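Local coordinates for protein xylooligosaccharide oxidase (PDB 5L6G) that oxidises the C1 hydroxyl of xylooligosaccharides and related sugars to lactones, using a bicovalently bound FAD and reducing molecular oxygen to hydrogen peroxide, at residues A[51-56]-A[338-343]; A[135-140]-A[328-333]; A[154-159]-A[324-329]. One frame throughout, in Å; residues are numbered along the deposited sequence.

Contact 1: residues A[51-56]-A[338-343]; sequences SPFNDR and QSETFY. With XYP (beta-D-xylopyranose), chain I; FAD (flavin-adenine dinucleotide), chain D.
A single beta bridge, Asn54 with Glu340, joins the loop 51-56 to the residues leading into strand 341-349, part of the large antiparallel sheet on the substrate side of the flavin. Glu340 N donates to Phe53 O at 2.9 Å, and Asp55 N donates to Glu340 O at 2.7 Å. The Asn54 amide lies flat over one face of the Phe342 ring, with the planes 8° apart. Its ND2 sits over the ring centre and donates to Phe342 O at 2.9 Å. Arg56 NE reaches this same oxygen from the opposite face of its carbonyl plane. Asn54 OD1 is also gripped twice: Phe342 N comes from one face at 3.2 Å, and Arg56 N closes an Asx turn from the other. The Asn54 side chain is swung away from its own N (chi1 -167°), which lays the amide on this ring. A leucine here would probably leave Phe342 N and Arg56 N without their shared acceptor and free the loop to shift. Phe53 covers the FAD C8M methyl with one ring face, Glu340 N lies over the other, and the ring also stacks with His94. Ser339 OG donates to Asp55 OD2 at 2.5 Å. At the far end, beside Tyr343, Arg56 bends at chi3, and NH1 donates to O1 of a xylose at 2.8 Å. Two donors each on Asn54 OD1 and Phe342 O pin the loop between flavin and sugar.

Contact 2: residues A[135-140]-A[328-333]; sequences LGHIAT and EIDITD
His137 ND1 donates to Asp330 OD1 at 2.6 Å, the one direct hydrogen bond between 135-140 and 328-333. The acceptor uses its syn lone pair. It lies in the plane of the imidazole, and ring and carboxylate are nearly coplanar, 8° apart. Thr332 CG2 rests over one ring face, 3.5 Å from the ring centroid, in a CH-pi contact. Edge and face are therefore held by two residues of the same loop, which should limit rotation of the ring. A carboxylate this close is likely to polarise the imidazole. Asp330 CG stands anti to the backbone N (chi1 -173°), which carries the carboxylate across to the helix. Its CB and CG then pack against Thr140, with CB 3.8 Å from OG1.

The helix is the first part of 135-146, within the FAD-binding PCMH-type region. The loop follows helix 316-322 and leads on to strand 341-349. Asp330 is the centre of an inverse gamma turn. Gly136 lets the loop come close: its CA is 3.1 Å from Ile329 O, in a CA-H...O contact, where any side chain would collide with that oxygen. A water accepts from His137 N at 2.7 Å. Thr140 OG1 turns back along the helix and donates to Gly136 O at 2.7 Å. Further out, Met317 of helix 316-322 packs on both Thr140 and Ile329, and Val118 of strand 118-120 touches His137.

Contact 3: residues A[154-159]-A[324-329]; sequences TCPGVG and AYSGEI. With FAD (flavin-adenine dinucleotide), chain D; XYP (beta-D-xylopyranose), chain H.
Pro156 points its ring into the bend of 324-329, and Cys155 turns its side chain the other way, to the flavin. Pro156 CG lies 3.8 Å from Ala324 CB and the same distance from Ser326 CB. CB and CG pass close to the backbone oxygens of Ile329 and Glu328, with CB 3.5 Å from Ile329 O. Ile329 reaches in loosely with its CD1. The bend is braced by Ser326, whose OG is anti to the backbone N (chi1 163°) and donates to Glu328 O at 2.7 Å. No direct hydrogen bond joins the two segments, but a water held by Thr154 OG1 makes a weak bond to Ala324 O.

Pro156 belongs to a type I beta turn running from Cys155 to Val158. Cys155 SG is bonded covalently to FAD C6, one half of the bicovalent linkage; His94 supplies the other. Val158 CG2 lies 3.4 Å from FAD C9. Gly159 N, at the N-cap of helix 160-165, donates to the phosphate oxygen O2P. Thr154 N donates to FAD O4 at 2.9 Å. Its OG1 is hydrogen-bonded to xylose O2 at 2.7 Å, and the Tyr325 ring lies loosely edge-on to sugar O3. Arg272, Glu412 and Tyr451 also hydrogen-bond the sugar. The loop thus packs its proline on the bend, while its cysteine, threonine and backbone N-H groups hold the flavin beside the sugar.

Contacts 2 and 3 end on the same loop, sharing Glu328 and Ile329, and their centres are about 7 Å apart. They touch through probable backbone hydrogen bonds from Leu135 N to Val158 O and from Gly136 N to Pro156 O. Contact 1 stands apart, about 15 Å from contact 3 between centres, yet both touch FAD. All three are partly buried; contact 3 lies nearest the chain centre, about 13 Å between centres, against 16 Å for contact 1 and 17 Å for contact 2. Contact 1 is rich in hydrogen bonds and runs from flavin to an outer sugar. Contact 2 turns on one histidine-carboxylate bond. Contact 3 is mainly apolar; its ligand bonds come from 154-159.

Contact 1: residues A[51-56]-A[338-343]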
loop_
_atom_site.group_PDB
_atom_site.type_symbol
_atom_site.label_atom_id
_atom_site.label_comp_id
_atom_site.label_asym_id
_atom_site.label_seq_id
_atom_site.Cartn_x
_atom_site.Cartn_y
_atom_site.Cartn_z
ATOM N N SER A 51 -0.196 14.218 -13.369
ATOM C CA SER A 51 1.105 14.264 -12.684
ATOM C C SER A 51 1.274 13.123 -11.682
ATOM O O SER A 51 0.405 12.917 -10.837
ATOM C CB SER A 51 1.305 15.606 -11.980
ATOM O OG SER A 51 0.169 15.941 -11.198
ATOM N N PRO A 52 2.415 12.402 -11.754
ATOM C CA PRO A 52 2.678 11.232 -10.937
ATOM C C PRO A 52 2.941 11.650 -9.501
ATOM O O PRO A 52 3.192 12.816 -9.242
ATOM C CB PRO A 52 3.969 10.682 -11.546
ATOM C CG PRO A 52 4.688 11.891 -12.006
ATOM C CD PRO A 52 3.611 12.791 -12.536
ATOM N N PHE A 53 2.879 10.711 -8.570
ATOM C CA PHE A 53 3.450 10.952 -7.263
ATOM C C PHE A 53 4.974 10.881 -7.398
ATOM O O PHE A 53 5.708 11.692 -6.824
ATOM C CB PHE A 53 3.000 9.931 -6.232
ATOM C CG PHE A 53 3.768 10.045 -4.965
ATOM C CD1 PHE A 53 3.582 11.148 -4.142
ATOM C CD2 PHE A 53 4.727 9.110 -4.633
ATOM C CE1 PHE A 53 4.330 11.289 -2.982
ATOM C CE2 PHE A 53 5.477 9.240 -3.471
ATOM C CZ PHE A 53 5.274 10.333 -2.645
ATOM N N ASN A 54 5.437 9.899 -8.151
ATOM C CA ASN A 54 6.856 9.743 -8.388
ATOM C C ASN A 54 7.252 10.528 -9.624
ATOM O O ASN A 54 7.007 10.084 -10.740
ATOM C CB ASN A 54 7.231 8.269 -8.561
ATOM C CG ASN A 54 8.743 8.035 -8.503
ATOM O OD1 ASN A 54 9.561 8.971 -8.596
ATOM N ND2 ASN A 54 9.118 6.784 -8.362
ATOM N N ASP A 55 7.874 11.682 -9.414
ATOM C CA ASP A 55 8.318 12.535 -10.517
ATOM C C ASP A 55 9.355 11.905 -11.422
ATOM O O ASP A 55 9.643 12.438 -12.486
ATOM C CB ASP A 55 8.880 13.853 -9.993
ATOM C CG ASP A 55 7.808 14.786 -9.521
ATOM O OD1 ASP A 55 6.783 14.901 -10.225
ATOM O OD2 ASP A 55 7.996 15.387 -8.448
ATOM N N ARG A 56 9.938 10.794 -10.990
ATOM C CA ARG A 56 10.847 10.044 -11.854
ATOM C C ARG A 56 10.097 9.393 -13.017
ATOM O O ARG A 56 10.711 9.078 -14.028
ATOM C CB ARG A 56 11.551 8.960 -11.063
ATOM C CG ARG A 56 12.730 8.323 -11.768
ATOM C CD ARG A 56 13.438 7.339 -10.838
ATOM N NE ARG A 56 12.655 6.166 -10.498
ATOM C CZ ARG A 56 12.433 5.138 -11.321
ATOM N NH1 ARG A 56 12.903 5.146 -12.569
ATOM N NH2 ARG A 56 11.722 4.097 -10.905
ATOM N N GLN A 338 1.324 16.597 -4.346
ATOM C CA GLN A 338 2.517 16.214 -3.611
ATOM C C GLN A 338 3.280 15.235 -4.495
ATOM O O GLN A 338 2.674 14.330 -5.097
ATOM C CB GLN A 338 2.170 15.559 -2.271
ATOM C CG GLN A 338 1.431 16.469 -1.304
ATOM C CD GLN A 338 2.217 17.721 -0.975
ATOM O OE1 GLN A 338 1.969 18.789 -1.547
ATOM N NE2 GLN A 338 3.184 17.597 -0.063
ATOM N N SER A 339 4.584 15.441 -4.637
ATOM C CA SER A 339 5.379 14.493 -5.409
ATOM C C SER A 339 6.829 14.435 -4.918
ATOM O O SER A 339 7.311 15.364 -4.288
ATOM C CB SER A 339 5.326 14.837 -6.892
ATOM O OG SER A 339 5.961 16.064 -7.157
ATOM N N GLU A 340 7.488 13.317 -5.207
ATOM C CA GLU A 340 8.898 13.102 -4.886
ATOM C C GLU A 340 9.549 12.385 -6.040
ATOM O O GLU A 340 8.853 11.839 -6.924
ATOM C CB GLU A 340 9.065 12.266 -3.612
ATOM C CG GLU A 340 8.380 12.875 -2.412
ATOM C CD GLU A 340 8.532 12.078 -1.144
ATOM O OE1 GLU A 340 9.226 11.041 -1.108
ATOM O OE2 GLU A 340 7.928 12.510 -0.150
ATOM N N THR A 341 10.875 12.400 -6.050
ATOM C CA THR A 341 11.646 11.691 -7.072
ATOM C C THR A 341 12.400 10.593 -6.363
ATOM O O THR A 341 13.202 10.864 -5.482
ATOM C CB THR A 341 12.637 12.620 -7.777
ATOM O OG1 THR A 341 11.922 13.720 -8.359
ATOM C CG2 THR A 341 13.408 11.895 -8.868
ATOM N N PHE A 342 12.165 9.349 -6.749
ATOM C CA PHE A 342 12.720 8.246 -5.995
ATOM C C PHE A 342 12.674 6.917 -6.749
ATOM O O PHE A 342 11.986 6.771 -7.787
ATOM C CB PHE A 342 11.967 8.108 -4.659
ATOM C CG PHE A 342 10.515 7.731 -4.827
ATOM C CD1 PHE A 342 9.566 8.697 -5.109
ATOM C CD2 PHE A 342 10.105 6.410 -4.733
ATOM C CE1 PHE A 342 8.230 8.354 -5.291
ATOM C CE2 PHE A 342 8.760 6.065 -4.897
ATOM C CZ PHE A 342 7.832 7.039 -5.179
ATOM N N TYR A 343 13.418 5.957 -6.188
ATOM C CA TYR A 343 13.278 4.546 -6.505
ATOM C C TYR A 343 12.947 3.824 -5.214
ATOM O O TYR A 343 13.399 4.233 -4.170
ATOM C CB TYR A 343 14.556 3.970 -7.121
ATOM C CG TYR A 343 14.442 2.499 -7.452
ATOM C CD1 TYR A 343 13.401 2.024 -8.209
ATOM C CD2 TYR A 343 15.391 1.583 -7.022
ATOM C CE1 TYR A 343 13.284 0.679 -8.526
ATOM C CE2 TYR A 343 15.290 0.231 -7.341
ATOM C CZ TYR A 343 14.223 -0.212 -8.100
ATOM O OH TYR A 343 14.077 -1.551 -8.433
HETATM O O1 XYP I . 11.856 2.850 -13.832
HETATM C C1 XYP I . 12.579 1.645 -13.746
HETATM C C2 XYP I . 13.836 1.766 -14.608
HETATM C C3 XYP I . 14.643 0.499 -14.461
HETATM C C4 XYP I . 14.975 0.311 -12.994
HETATM C C5 XYP I . 13.710 0.288 -12.165
HETATM O O2 XYP I . 13.512 1.994 -15.993
HETATM O O3 XYP I . 15.866 0.589 -15.189
HETATM O O4 XYP I . 15.702 -0.907 -12.865
HETATM O O5 XYP I . 12.942 1.472 -12.387
HETATM P PA FAD D . -2.967 4.870 -7.665
HETATM O O1A FAD D . -4.140 5.764 -7.998
HETATM O O2A FAD D . -1.661 5.213 -8.308
HETATM O O5B FAD D . -3.366 3.361 -7.855
HETATM C C5B FAD D . -2.485 2.267 -7.585
HETATM C C4B FAD D . -2.947 1.040 -8.339
HETATM O O4B FAD D . -4.271 0.700 -7.922
HETATM C C3B FAD D . -3.017 1.264 -9.841
HETATM O O3B FAD D . -2.758 0.046 -10.506
HETATM C C2B FAD D . -4.455 1.653 -10.067
HETATM O O2B FAD D . -4.899 1.453 -11.403
HETATM C C1B FAD D . -5.156 0.786 -9.045
HETATM N N9A FAD D . -6.430 1.390 -8.646
HETATM C C8A FAD D . -6.652 2.602 -8.146
HETATM N N7A FAD D . -7.974 2.795 -7.924
HETATM C C5A FAD D . -8.569 1.659 -8.288
HETATM C C6A FAD D . -9.955 1.200 -8.341
HETATM N N6A FAD D . -10.900 2.052 -7.899
HETATM N N1A FAD D . -10.185 -0.036 -8.830
HETATM C C2A FAD D . -9.219 -0.860 -9.244
HETATM N N3A FAD D . -7.902 -0.494 -9.221
HETATM C C4A FAD D . -7.559 0.739 -8.759
HETATM N N1 FAD D . 1.250 1.766 1.670
HETATM C C2 FAD D . 1.068 1.057 2.828
HETATM O O2 FAD D . 0.745 -0.161 2.755
HETATM N N3 FAD D . 1.193 1.657 4.038
HETATM C C4 FAD D . 1.493 2.971 4.174
HETATM O O4 FAD D . 1.615 3.544 5.294
HETATM C C4X FAD D . 1.712 3.800 2.970
HETATM N N5 FAD D . 2.022 5.129 3.011
HETATM C C5X FAD D . 2.194 5.900 1.873
HETATM C C6 FAD D . 2.483 7.270 1.927
HETATM C C7 FAD D . 2.665 7.995 0.739
HETATM C C7M FAD D . 2.996 9.464 0.842
HETATM C C8 FAD D . 2.504 7.338 -0.605
HETATM C C8M FAD D . 2.623 8.119 -1.909
HETATM C C9 FAD D . 2.204 5.980 -0.630
HETATM C C9A FAD D . 2.058 5.229 0.550
HETATM N N10 FAD D . 1.772 3.837 0.534
HETATM C C10 FAD D . 1.585 3.083 1.694
HETATM C "C1'" FAD D . 1.630 3.094 -0.713
HETATM C "C2'" FAD D . 0.212 3.033 -1.184
HETATM O "O2'" FAD D . -0.454 2.041 -0.398
HETATM C "C3'" FAD D . 0.266 2.560 -2.626
HETATM O "O3'" FAD D . 1.062 3.440 -3.428
HETATM C "C4'" FAD D . -1.163 2.507 -3.172
HETATM O "O4'" FAD D . -1.243 1.467 -4.157
HETATM C "C5'" FAD D . -1.539 3.855 -3.732
HETATM O "O5'" FAD D . -2.957 3.925 -3.898
HETATM P P FAD D . -3.523 5.104 -4.782
HETATM O O1P FAD D . -4.988 4.931 -5.029
HETATM O O2P FAD D . -3.077 6.417 -4.221
HETATM O O3P FAD D . -2.623 4.960 -6.099
HETATM O O HOH W 1 10.215 15.563 -7.053
#

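Contact 2: residues A[135-140]-A[328-333]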
loop_
_atom_site.group_PDB
_atom_site.type_symbol
_atom_site.label_atom_id
_atom_site.label_comp_id
_atom_site.label_asym_id
_atom_site.label_seq_id
_atom_site.Cartn_x
_atom_site.Cartn_y
_atom_site.Cartn_z
ATOM N N LEU A 135 -6.999 8.611 2.281
ATOM C CA LEU A 135 -7.046 8.035 3.611
ATOM C C LEU A 135 -7.328 9.076 4.678
ATOM O O LEU A 135 -8.047 8.785 5.612
ATOM C CB LEU A 135 -5.755 7.289 3.925
ATOM C CG LEU A 135 -5.394 6.134 2.983
ATOM C CD1 LEU A 135 -4.131 5.437 3.483
ATOM C CD2 LEU A 135 -6.560 5.150 2.863
ATOM N N GLY A 136 -6.739 10.272 4.552
ATOM C CA GLY A 136 -6.934 11.324 5.535
ATOM C C GLY A 136 -8.376 11.791 5.621
ATOM O O GLY A 136 -8.906 12.044 6.699
ATOM N N HIS A 137 -9.016 11.888 4.472
ATOM C CA HIS A 137 -10.428 12.243 4.398
ATOM C C HIS A 137 -11.304 11.160 5.013
ATOM O O HIS A 137 -12.229 11.469 5.768
ATOM C CB HIS A 137 -10.833 12.475 2.942
ATOM C CG HIS A 137 -12.278 12.812 2.759
ATOM N ND1 HIS A 137 -12.886 13.883 3.385
ATOM C CD2 HIS A 137 -13.238 12.210 2.028
ATOM C CE1 HIS A 137 -14.155 13.936 3.027
ATOM N NE2 HIS A 137 -14.391 12.933 2.197
ATOM N N ILE A 138 -11.007 9.904 4.676
ATOM C CA ILE A 138 -11.785 8.782 5.188
ATOM C C ILE A 138 -11.682 8.765 6.716
ATOM O O ILE A 138 -12.700 8.735 7.418
ATOM C CB ILE A 138 -11.281 7.455 4.616
ATOM C CG1 ILE A 138 -11.504 7.419 3.110
ATOM C CG2 ILE A 138 -11.985 6.287 5.297
ATOM C CD1 ILE A 138 -10.749 6.347 2.382
ATOM N N ALA A 139 -10.447 8.816 7.207
ATOM C CA ALA A 139 -10.199 8.776 8.633
ATOM C C ALA A 139 -10.923 9.923 9.348
ATOM O O ALA A 139 -11.512 9.737 10.414
ATOM C CB ALA A 139 -8.709 8.824 8.898
ATOM N N THR A 140 -10.889 11.108 8.753
ATOM C CA THR A 140 -11.536 12.278 9.354
ATOM C C THR A 140 -13.044 12.102 9.459
ATOM O O THR A 140 -13.657 12.311 10.529
ATOM C CB THR A 140 -11.211 13.540 8.532
ATOM O OG1 THR A 140 -9.791 13.749 8.561
ATOM C CG2 THR A 140 -11.943 14.767 9.080
ATOM N N GLU A 328 -1.708 18.931 5.626
ATOM C CA GLU A 328 -3.114 18.644 5.358
ATOM C C GLU A 328 -3.454 17.186 5.676
ATOM O O GLU A 328 -2.771 16.258 5.223
ATOM C CB GLU A 328 -3.460 18.956 3.896
ATOM C CG GLU A 328 -4.227 20.253 3.675
ATOM C CD GLU A 328 -5.734 20.076 3.832
ATOM O OE1 GLU A 328 -6.204 19.928 4.985
ATOM O OE2 GLU A 328 -6.455 20.096 2.802
ATOM N N ILE A 329 -4.522 16.995 6.445
ATOM C CA ILE A 329 -5.037 15.661 6.752
ATOM C C ILE A 329 -6.280 15.337 5.925
ATOM O O ILE A 329 -6.316 14.330 5.235
ATOM C CB ILE A 329 -5.387 15.569 8.242
ATOM C CG1 ILE A 329 -4.134 15.849 9.078
ATOM C CG2 ILE A 329 -5.971 14.209 8.591
ATOM C CD1 ILE A 329 -3.056 14.802 8.952
ATOM N N ASP A 330 -7.295 16.192 6.015
ATOM C CA ASP A 330 -8.572 15.954 5.331
ATOM C C ASP A 330 -8.473 16.453 3.889
ATOM O O ASP A 330 -9.025 17.486 3.535
ATOM C CB ASP A 330 -9.711 16.643 6.092
ATOM C CG ASP A 330 -11.087 16.295 5.534
ATOM O OD1 ASP A 330 -11.195 15.389 4.677
ATOM O OD2 ASP A 330 -12.055 16.942 5.940
ATOM N N ILE A 331 -7.753 15.706 3.067
ATOM C CA ILE A 331 -7.463 16.111 1.697
ATOM C C ILE A 331 -8.522 15.602 0.731
ATOM O O ILE A 331 -8.719 14.399 0.602
ATOM C CB ILE A 331 -6.109 15.568 1.227
ATOM C CG1 ILE A 331 -4.988 15.996 2.176
ATOM C CG2 ILE A 331 -5.820 16.043 -0.198
ATOM C CD1 ILE A 331 -3.701 15.216 1.993
ATOM N N THR A 332 -9.181 16.535 0.050
ATOM C CA THR A 332 -10.099 16.224 -1.043
ATOM C C THR A 332 -9.868 17.079 -2.299
ATOM O O THR A 332 -10.521 16.866 -3.308
ATOM C CB THR A 332 -11.556 16.446 -0.603
ATOM O OG1 THR A 332 -11.737 17.818 -0.233
ATOM C CG2 THR A 332 -11.906 15.553 0.575
ATOM N N ASP A 333 -8.940 18.032 -2.233
ATOM C CA ASP A 333 -8.750 19.011 -3.304
ATOM C C ASP A 333 -8.179 18.309 -4.531
ATOM O O ASP A 333 -7.131 17.660 -4.431
ATOM C CB ASP A 333 -7.792 20.123 -2.840
ATOM C CG ASP A 333 -7.727 21.320 -3.803
ATOM O OD1 ASP A 333 -7.829 21.144 -5.038
ATOM O OD2 ASP A 333 -7.539 22.460 -3.319
HETATM O O HOH W 2 -7.160 12.607 2.691
#

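Contact 3: residues A[154-159]-A[324-329]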
loop_
_atom_site.group_PDB
_atom_site.type_symbol
_atom_site.label_atom_id
_atom_site.label_comp_id
_atom_site.label_asym_id
_atom_site.label_seq_id
_atom_site.Cartn_x
_atom_site.Cartn_y
_atom_site.Cartn_z
ATOM N N THR A 154 -0.394 5.071 6.696
ATOM C CA THR A 154 -0.113 6.420 7.100
ATOM C C THR A 154 -0.074 7.152 5.772
ATOM O O THR A 154 0.160 6.541 4.731
ATOM C CB THR A 154 1.286 6.520 7.742
ATOM O OG1 THR A 154 2.284 6.373 6.725
ATOM C CG2 THR A 154 1.511 5.420 8.803
ATOM N N CYS A 155 -0.244 8.451 5.767
ATOM C CA CYS A 155 -0.146 9.165 4.497
ATOM C C CYS A 155 -1.559 9.559 4.096
ATOM O O CYS A 155 -2.254 8.790 3.435
ATOM C CB CYS A 155 0.490 8.323 3.361
ATOM S SG CYS A 155 2.288 8.029 3.382
ATOM N N PRO A 156 -1.967 10.776 4.465
ATOM C CA PRO A 156 -3.330 11.269 4.223
ATOM C C PRO A 156 -3.713 11.327 2.754
ATOM O O PRO A 156 -4.897 11.223 2.429
ATOM C CB PRO A 156 -3.312 12.686 4.783
ATOM C CG PRO A 156 -2.078 12.792 5.613
ATOM C CD PRO A 156 -1.110 11.775 5.124
ATOM N N GLY A 157 -2.728 11.479 1.871
ATOM C CA GLY A 157 -3.011 11.689 0.444
ATOM C C GLY A 157 -3.207 10.427 -0.367
ATOM O O GLY A 157 -3.627 10.491 -1.524
ATOM N N VAL A 158 -2.898 9.278 0.227
ATOM C CA VAL A 158 -3.026 8.010 -0.440
ATOM C C VAL A 158 -4.488 7.693 -0.757
ATOM O O VAL A 158 -5.378 7.920 0.057
ATOM C CB VAL A 158 -2.390 6.889 0.377
ATOM C CG1 VAL A 158 -2.832 5.512 -0.096
ATOM C CG2 VAL A 158 -0.882 7.009 0.316
ATOM N N GLY A 159 -4.722 7.189 -1.965
ATOM C CA GLY A 159 -6.083 6.892 -2.390
ATOM C C GLY A 159 -6.511 5.548 -1.854
ATOM O O GLY A 159 -5.729 4.623 -1.822
ATOM N N ALA A 324 1.580 11.116 9.975
ATOM C CA ALA A 324 1.099 11.525 8.664
ATOM C C ALA A 324 2.190 12.261 7.888
ATOM O O ALA A 324 2.301 12.089 6.673
ATOM C CB ALA A 324 -0.118 12.411 8.809
ATOM N N TYR A 325 2.966 13.087 8.586
ATOM C CA TYR A 325 4.082 13.835 7.978
ATOM C C TYR A 325 3.581 14.690 6.811
ATOM O O TYR A 325 4.132 14.679 5.705
ATOM C CB TYR A 325 5.218 12.894 7.524
ATOM C CG TYR A 325 5.801 12.028 8.626
ATOM C CD1 TYR A 325 6.168 12.574 9.857
ATOM C CD2 TYR A 325 6.010 10.667 8.428
ATOM C CE1 TYR A 325 6.708 11.782 10.859
ATOM C CE2 TYR A 325 6.547 9.868 9.427
ATOM C CZ TYR A 325 6.895 10.426 10.634
ATOM O OH TYR A 325 7.438 9.631 11.613
ATOM N N SER A 326 2.521 15.429 7.093
ATOM C CA SER A 326 1.798 16.192 6.096
ATOM C C SER A 326 1.049 17.252 6.876
ATOM O O SER A 326 0.554 16.980 7.977
ATOM C CB SER A 326 0.838 15.265 5.330
ATOM O OG SER A 326 -0.166 15.969 4.604
ATOM N N GLY A 327 0.996 18.464 6.332
ATOM C CA GLY A 327 0.216 19.530 6.947
ATOM C C GLY A 327 -1.256 19.183 6.853
ATOM O O GLY A 327 -1.960 19.115 7.868
ATOM N N GLU A 328 -1.708 18.931 5.626
ATOM C CA GLU A 328 -3.114 18.644 5.358
ATOM C C GLU A 328 -3.454 17.186 5.676
ATOM O O GLU A 328 -2.771 16.258 5.223
ATOM C CB GLU A 328 -3.460 18.956 3.896
ATOM C CG GLU A 328 -4.227 20.253 3.675
ATOM C CD GLU A 328 -5.734 20.076 3.832
ATOM O OE1 GLU A 328 -6.204 19.928 4.985
ATOM O OE2 GLU A 328 -6.455 20.096 2.802
ATOM N N ILE A 329 -4.522 16.995 6.445
ATOM C CA ILE A 329 -5.037 15.661 6.752
ATOM C C ILE A 329 -6.280 15.337 5.925
ATOM O O ILE A 329 -6.316 14.330 5.235
ATOM C CB ILE A 329 -5.387 15.569 8.242
ATOM C CG1 ILE A 329 -4.134 15.849 9.078
ATOM C CG2 ILE A 329 -5.971 14.209 8.591
ATOM C CD1 ILE A 329 -3.056 14.802 8.952
HETATM P PA FAD D . -2.967 4.870 -7.665
HETATM O O1A FAD D . -4.140 5.764 -7.998
HETATM O O2A FAD D . -1.661 5.213 -8.308
HETATM O O5B FAD D . -3.366 3.361 -7.855
HETATM C C5B FAD D . -2.485 2.267 -7.585
HETATM C C4B FAD D . -2.947 1.040 -8.339
HETATM O O4B FAD D . -4.271 0.700 -7.922
HETATM C C3B FAD D . -3.017 1.264 -9.841
HETATM O O3B FAD D . -2.758 0.046 -10.506
HETATM C C2B FAD D . -4.455 1.653 -10.067
HETATM O O2B FAD D . -4.899 1.453 -11.403
HETATM C C1B FAD D . -5.156 0.786 -9.045
HETATM N N9A FAD D . -6.430 1.390 -8.646
HETATM C C8A FAD D . -6.652 2.602 -8.146
HETATM N N7A FAD D . -7.974 2.795 -7.924
HETATM C C5A FAD D . -8.569 1.659 -8.288
HETATM C C6A FAD D . -9.955 1.200 -8.341
HETATM N N6A FAD D . -10.900 2.052 -7.899
HETATM N N1A FAD D . -10.185 -0.036 -8.830
HETATM C C2A FAD D . -9.219 -0.860 -9.244
HETATM N N3A FAD D . -7.902 -0.494 -9.221
HETATM C C4A FAD D . -7.559 0.739 -8.759
HETATM N N1 FAD D . 1.250 1.766 1.670
HETATM C C2 FAD D . 1.068 1.057 2.828
HETATM O O2 FAD D . 0.745 -0.161 2.755
HETATM N N3 FAD D . 1.193 1.657 4.038
HETATM C C4 FAD D . 1.493 2.971 4.174
HETATM O O4 FAD D . 1.615 3.544 5.294
HETATM C C4X FAD D . 1.712 3.800 2.970
HETATM N N5 FAD D . 2.022 5.129 3.011
HETATM C C5X FAD D . 2.194 5.900 1.873
HETATM C C6 FAD D . 2.483 7.270 1.927
HETATM C C7 FAD D . 2.665 7.995 0.739
HETATM C C7M FAD D . 2.996 9.464 0.842
HETATM C C8 FAD D . 2.504 7.338 -0.605
HETATM C C8M FAD D . 2.623 8.119 -1.909
HETATM C C9 FAD D . 2.204 5.980 -0.630
HETATM C C9A FAD D . 2.058 5.229 0.550
HETATM N N10 FAD D . 1.772 3.837 0.534
HETATM C C10 FAD D . 1.585 3.083 1.694
HETATM C "C1'" FAD D . 1.630 3.094 -0.713
HETATM C "C2'" FAD D . 0.212 3.033 -1.184
HETATM O "O2'" FAD D . -0.454 2.041 -0.398
HETATM C "C3'" FAD D . 0.266 2.560 -2.626
HETATM O "O3'" FAD D . 1.062 3.440 -3.428
HETATM C "C4'" FAD D . -1.163 2.507 -3.172
HETATM O "O4'" FAD D . -1.243 1.467 -4.157
HETATM C "C5'" FAD D . -1.539 3.855 -3.732
HETATM O "O5'" FAD D . -2.957 3.925 -3.898
HETATM P P FAD D . -3.523 5.104 -4.782
HETATM O O1P FAD D . -4.988 4.931 -5.029
HETATM O O2P FAD D . -3.077 6.417 -4.221
HETATM O O3P FAD D . -2.623 4.960 -6.099
HETATM O O1 XYP H . 5.194 2.803 4.682
HETATM C C1 XYP H . 5.027 4.190 4.401
HETATM C C2 XYP H . 5.404 5.000 5.640
HETATM C C3 XYP H . 5.438 6.492 5.335
HETATM C C4 XYP H . 6.320 6.761 4.119
HETATM C C5 XYP H . 5.892 5.891 2.930
HETATM O O2 XYP H . 4.432 4.734 6.650
HETATM O O3 XYP H . 5.848 7.239 6.493
HETATM O O4 XYP H . 6.189 8.129 3.714
HETATM O O5 XYP H . 5.836 4.512 3.282
HETATM O O HOH W 3 3.020 9.019 6.520
#